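Local coordinates for sulfate transporter sulfate transporter family protein (Wolinella succinogenes, PDB 4DGF) that probably transports sulfate or related anions across the membrane as a SulP-family protein, of which this piece is the STAS domain, at residues V24-F34 / F55-D66. Sequence-based numbering, arbitrary orientation. Where two conformers were deposited one is given.
With FMT (formic acid), chain D.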
# COMPACT_ATOMS: atom_id res chain seq x y z
N VAL A 24 2.76 -10.79 -6.20
CA VAL A 24 2.25 -9.74 -5.26
C VAL A 24 3.50 -9.35 -4.41
O VAL A 24 4.13 -10.20 -3.73
CB VAL A 24 1.17 -10.33 -4.36
CG1 VAL A 24 0.65 -9.23 -3.37
CG2 VAL A 24 -0.02 -10.79 -5.21
N GLU A 25 3.85 -8.08 -4.40
CA GLU A 25 4.85 -7.61 -3.45
C GLU A 25 4.13 -6.90 -2.29
O GLU A 25 3.05 -6.31 -2.48
CB GLU A 25 5.74 -6.61 -4.14
CG GLU A 25 6.98 -6.19 -3.29
CD GLU A 25 7.74 -7.40 -2.67
OE1 GLU A 25 8.57 -7.90 -3.45
OE2 GLU A 25 7.51 -7.80 -1.48
N ILE A 26 4.75 -6.92 -1.12
CA ILE A 26 4.16 -6.33 0.10
C ILE A 26 5.22 -5.45 0.79
O ILE A 26 6.40 -5.84 0.89
CB ILE A 26 3.63 -7.42 1.03
CG1 ILE A 26 2.47 -8.22 0.31
CG2 ILE A 26 3.10 -6.81 2.33
CD1 ILE A 26 2.20 -9.55 0.89
N TYR A 27 4.82 -4.27 1.19
CA TYR A 27 5.78 -3.33 1.88
C TYR A 27 5.08 -2.83 3.11
O TYR A 27 3.93 -2.35 2.99
CB TYR A 27 6.04 -2.16 0.95
CG TYR A 27 7.07 -1.16 1.42
CD1 TYR A 27 8.34 -1.12 0.85
CD2 TYR A 27 6.78 -0.24 2.46
CE1 TYR A 27 9.31 -0.24 1.32
CE2 TYR A 27 7.76 0.67 2.94
CZ TYR A 27 9.03 0.69 2.33
OH TYR A 27 9.98 1.60 2.81
N GLU A 28 5.67 -3.03 4.28
CA GLU A 28 5.05 -2.63 5.52
C GLU A 28 5.72 -1.35 6.05
O GLU A 28 6.95 -1.25 6.16
CB GLU A 28 5.14 -3.75 6.55
CG GLU A 28 4.51 -3.36 7.89
CD GLU A 28 4.75 -4.36 9.01
OE1 GLU A 28 5.83 -4.95 9.06
OE2 GLU A 28 3.86 -4.58 9.87
N ILE A 29 4.89 -0.35 6.40
CA ILE A 29 5.41 0.88 6.97
C ILE A 29 5.56 0.76 8.43
O ILE A 29 4.66 0.26 9.14
CB ILE A 29 4.49 2.03 6.57
CG1 ILE A 29 4.52 2.24 5.05
CG2 ILE A 29 4.94 3.31 7.25
CD1 ILE A 29 3.27 2.96 4.64
N ASN A 30 6.64 1.30 8.94
CA ASN A 30 6.96 1.12 10.34
C ASN A 30 6.27 2.06 11.38
O ASN A 30 6.50 1.88 12.60
CB ASN A 30 8.50 1.26 10.46
CG ASN A 30 8.90 2.69 10.73
OD1 ASN A 30 8.33 3.61 10.12
ND2 ASN A 30 9.85 2.90 11.66
N GLY A 31 5.45 3.02 10.93
CA GLY A 31 4.82 3.98 11.89
C GLY A 31 4.22 5.14 11.20
O GLY A 31 3.94 5.07 10.03
N PRO A 32 4.19 6.31 11.82
CA PRO A 32 3.74 7.57 11.18
C PRO A 32 4.40 7.80 9.86
O PRO A 32 5.61 7.56 9.77
CB PRO A 32 4.18 8.63 12.20
CG PRO A 32 3.92 7.91 13.48
CD PRO A 32 4.52 6.53 13.24
N PHE A 33 3.63 8.17 8.83
CA PHE A 33 4.22 8.25 7.48
C PHE A 33 4.63 9.67 7.25
O PHE A 33 3.91 10.51 6.64
CB PHE A 33 3.14 7.74 6.53
CG PHE A 33 3.59 7.54 5.10
CD1 PHE A 33 2.80 6.72 4.27
CD2 PHE A 33 4.73 8.13 4.57
CE1 PHE A 33 3.10 6.53 2.92
CE2 PHE A 33 5.04 7.95 3.26
CZ PHE A 33 4.17 7.15 2.44
N PHE A 34 5.85 9.96 7.73
CA PHE A 34 6.42 11.28 7.63
C PHE A 34 7.70 11.19 6.72
O PHE A 34 7.78 10.27 5.88
CB PHE A 34 6.79 11.91 9.01
CG PHE A 34 5.67 12.04 9.98
CD1 PHE A 34 4.34 12.20 9.52
CD2 PHE A 34 5.91 12.03 11.43
CE1 PHE A 34 3.29 12.30 10.45
CE2 PHE A 34 4.84 12.19 12.32
CZ PHE A 34 3.50 12.29 11.80
N PHE A 55 0.90 -4.55 -5.65
CA PHE A 55 1.76 -4.10 -4.61
C PHE A 55 0.84 -3.74 -3.46
O PHE A 55 -0.05 -2.87 -3.65
CB PHE A 55 2.60 -2.85 -5.10
CG PHE A 55 3.69 -2.45 -4.22
CD1 PHE A 55 5.01 -2.74 -4.58
CD2 PHE A 55 3.39 -1.84 -2.99
CE1 PHE A 55 6.07 -2.46 -3.65
CE2 PHE A 55 4.46 -1.44 -2.13
CZ PHE A 55 5.80 -1.77 -2.50
N ILE A 56 1.12 -4.33 -2.28
CA ILE A 56 0.30 -4.04 -1.11
C ILE A 56 1.14 -3.19 -0.19
O ILE A 56 2.21 -3.60 0.28
CB ILE A 56 -0.18 -5.33 -0.41
CG1 ILE A 56 -0.89 -6.23 -1.41
CG2 ILE A 56 -1.06 -4.96 0.84
CD1 ILE A 56 -1.46 -7.50 -0.86
N LEU A 57 0.61 -2.02 0.15
CA LEU A 57 1.28 -1.22 1.15
C LEU A 57 0.52 -1.43 2.46
O LEU A 57 -0.74 -1.10 2.53
CB LEU A 57 1.13 0.23 0.67
CG LEU A 57 2.05 1.16 1.32
CD1 LEU A 57 3.53 0.92 0.99
CD2 LEU A 57 1.72 2.57 0.77
N ARG A 58 1.18 -2.08 3.41
CA ARG A 58 0.61 -2.36 4.68
C ARG A 58 0.68 -1.18 5.60
O ARG A 58 1.82 -0.77 6.02
CB ARG A 58 1.27 -3.61 5.41
CG ARG A 58 0.99 -4.87 4.58
CD ARG A 58 1.28 -6.13 5.37
NE ARG A 58 0.33 -6.26 6.51
CZ ARG A 58 0.32 -7.24 7.40
NH1 ARG A 58 1.18 -8.30 7.32
NH2 ARG A 58 -0.64 -7.23 8.31
N MSE A 59 -0.49 -0.75 6.07
CA MSE A 59 -0.55 0.54 6.78
C MSE A 59 -1.16 0.36 8.15
O MSE A 59 -1.65 1.32 8.74
CB MSE A 59 -1.34 1.56 5.89
CG MSE A 59 -0.71 1.75 4.50
SE MSE A 59 -1.54 3.25 3.56
CE MSE A 59 -0.37 4.70 4.32
N ARG A 60 -1.15 -0.86 8.69
CA ARG A 60 -1.73 -1.04 10.07
C ARG A 60 -1.03 -0.29 11.18
O ARG A 60 -1.64 -0.03 12.25
CB ARG A 60 -1.75 -2.55 10.48
CG ARG A 60 -0.32 -3.16 10.44
CD ARG A 60 -0.47 -4.67 10.80
NE ARG A 60 0.83 -5.33 10.67
CZ ARG A 60 1.17 -6.47 11.28
NH1 ARG A 60 0.30 -7.05 12.11
NH2 ARG A 60 2.37 -7.02 11.08
N ARG A 61 0.23 0.08 10.94
CA ARG A 61 1.05 0.83 11.94
C ARG A 61 1.00 2.33 11.67
O ARG A 61 1.77 3.10 12.31
CB ARG A 61 2.54 0.45 11.84
CG ARG A 61 2.72 -1.05 12.00
CD ARG A 61 4.19 -1.41 12.14
NE ARG A 61 4.44 -2.84 11.86
CZ ARG A 61 5.64 -3.42 12.00
NH1 ARG A 61 6.66 -2.74 12.56
NH2 ARG A 61 5.84 -4.71 11.67
N VAL A 62 0.14 2.75 10.78
CA VAL A 62 0.24 4.15 10.33
C VAL A 62 -1.08 4.83 10.78
O VAL A 62 -2.12 4.71 10.09
CB VAL A 62 0.29 4.19 8.84
CG1 VAL A 62 0.53 5.63 8.42
CG2 VAL A 62 1.47 3.38 8.32
N PRO A 63 -1.02 5.61 11.88
CA PRO A 63 -2.19 6.41 12.15
C PRO A 63 -2.30 7.79 11.53
O PRO A 63 -3.44 8.39 11.55
CB PRO A 63 -2.20 6.53 13.69
CG PRO A 63 -0.75 6.40 14.09
CD PRO A 63 0.02 5.73 12.94
N VAL A 64 -1.19 8.31 10.97
CA VAL A 64 -1.09 9.69 10.63
C VAL A 64 -0.12 9.71 9.45
O VAL A 64 0.77 8.82 9.31
CB VAL A 64 -0.52 10.62 11.82
CG1 VAL A 64 -1.54 10.73 12.94
CG2 VAL A 64 0.79 10.12 12.34
N ILE A 65 -0.32 10.66 8.58
CA ILE A 65 0.56 10.96 7.44
C ILE A 65 0.62 12.51 7.30
O ILE A 65 -0.45 13.21 7.43
CB ILE A 65 -0.04 10.26 6.20
CG1 ILE A 65 0.81 10.47 4.92
CG2 ILE A 65 -1.48 10.76 6.05
CD1 ILE A 65 0.35 9.56 3.87
N ASP A 66 1.84 13.06 7.03
CA ASP A 66 1.84 14.51 6.85
C ASP A 66 1.95 14.87 5.35
O ASP A 66 1.75 13.98 4.47
CB ASP A 66 3.04 15.03 7.61
CG ASP A 66 4.38 14.81 6.89
OD1 ASP A 66 4.51 13.79 6.14
OD2 ASP A 66 5.39 15.57 7.14
C FMT D . 9.01 1.58 6.17
O1 FMT D . 9.70 2.28 5.41
O2 FMT D . 8.86 2.10 7.35
O HOH W 1 2.10 -0.61 8.72
O HOH W 2 6.51 -0.61 14.20
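Two consecutive arginines, Arg60 and Arg61, converge in a salt-bridge network on the single carboxylate of Glu28, in one of two modelled conformers of Glu28, just where the parallel pairing of 24-34 with 55-66 slips by two residues. The segments belong to the beta-alpha-beta unit of the STAS domain, strand 24-28, helix 35-41 and strand 54-58. Arg60 grips side-on: NE and NH2 both reach Glu28 OE2, from the same face of the carboxylate, NH2 at 3.1 Å. Arg61 lies across that group, its guanidinium turned 78° from the carboxylate plane; in this conformer NH2 comes to 2.6 Å from Glu28 OE1, so close to the whole group that the exact geometry is doubtful. With CG anti to the backbone N (chi1 179°) and the chain extended beyond CG, the carboxylate reaches the arginines. Arg60 NH2 also pairs with Asp11; a leucine in place of Arg60 would probably leave Asp11 without this mate and Glu28 to Arg61 alone.

Before the slip, the strands are joined by a regular parallel ladder, Tyr27 giving its N to Ile56 O and taking Arg58 N on its O. It ends with Ile29 N on Arg58 O at 3.1 Å. The type I turn from Met59 to Val62 takes up the extra residues, and a water bridges the break, donating to Ile29 O and Arg58 O and accepting from Arg61 N. A single further bridge forms at Phe33 and Ile65, where Phe33 N bonds Val64 O at 3.0 Å.

Beyond it, Ile65 CD1 sits over one face of the Phe33 ring, a CH-pi contact 4.2 Å from the centroid. Phe34 and Asp66 each stand at the N-cap of a following helix, and Asp66 OD1 caps Gly69 N. The Phe34 ring turns its edge to Asp66 N, while its CZ rests 3.5 Å from Val64 CG2.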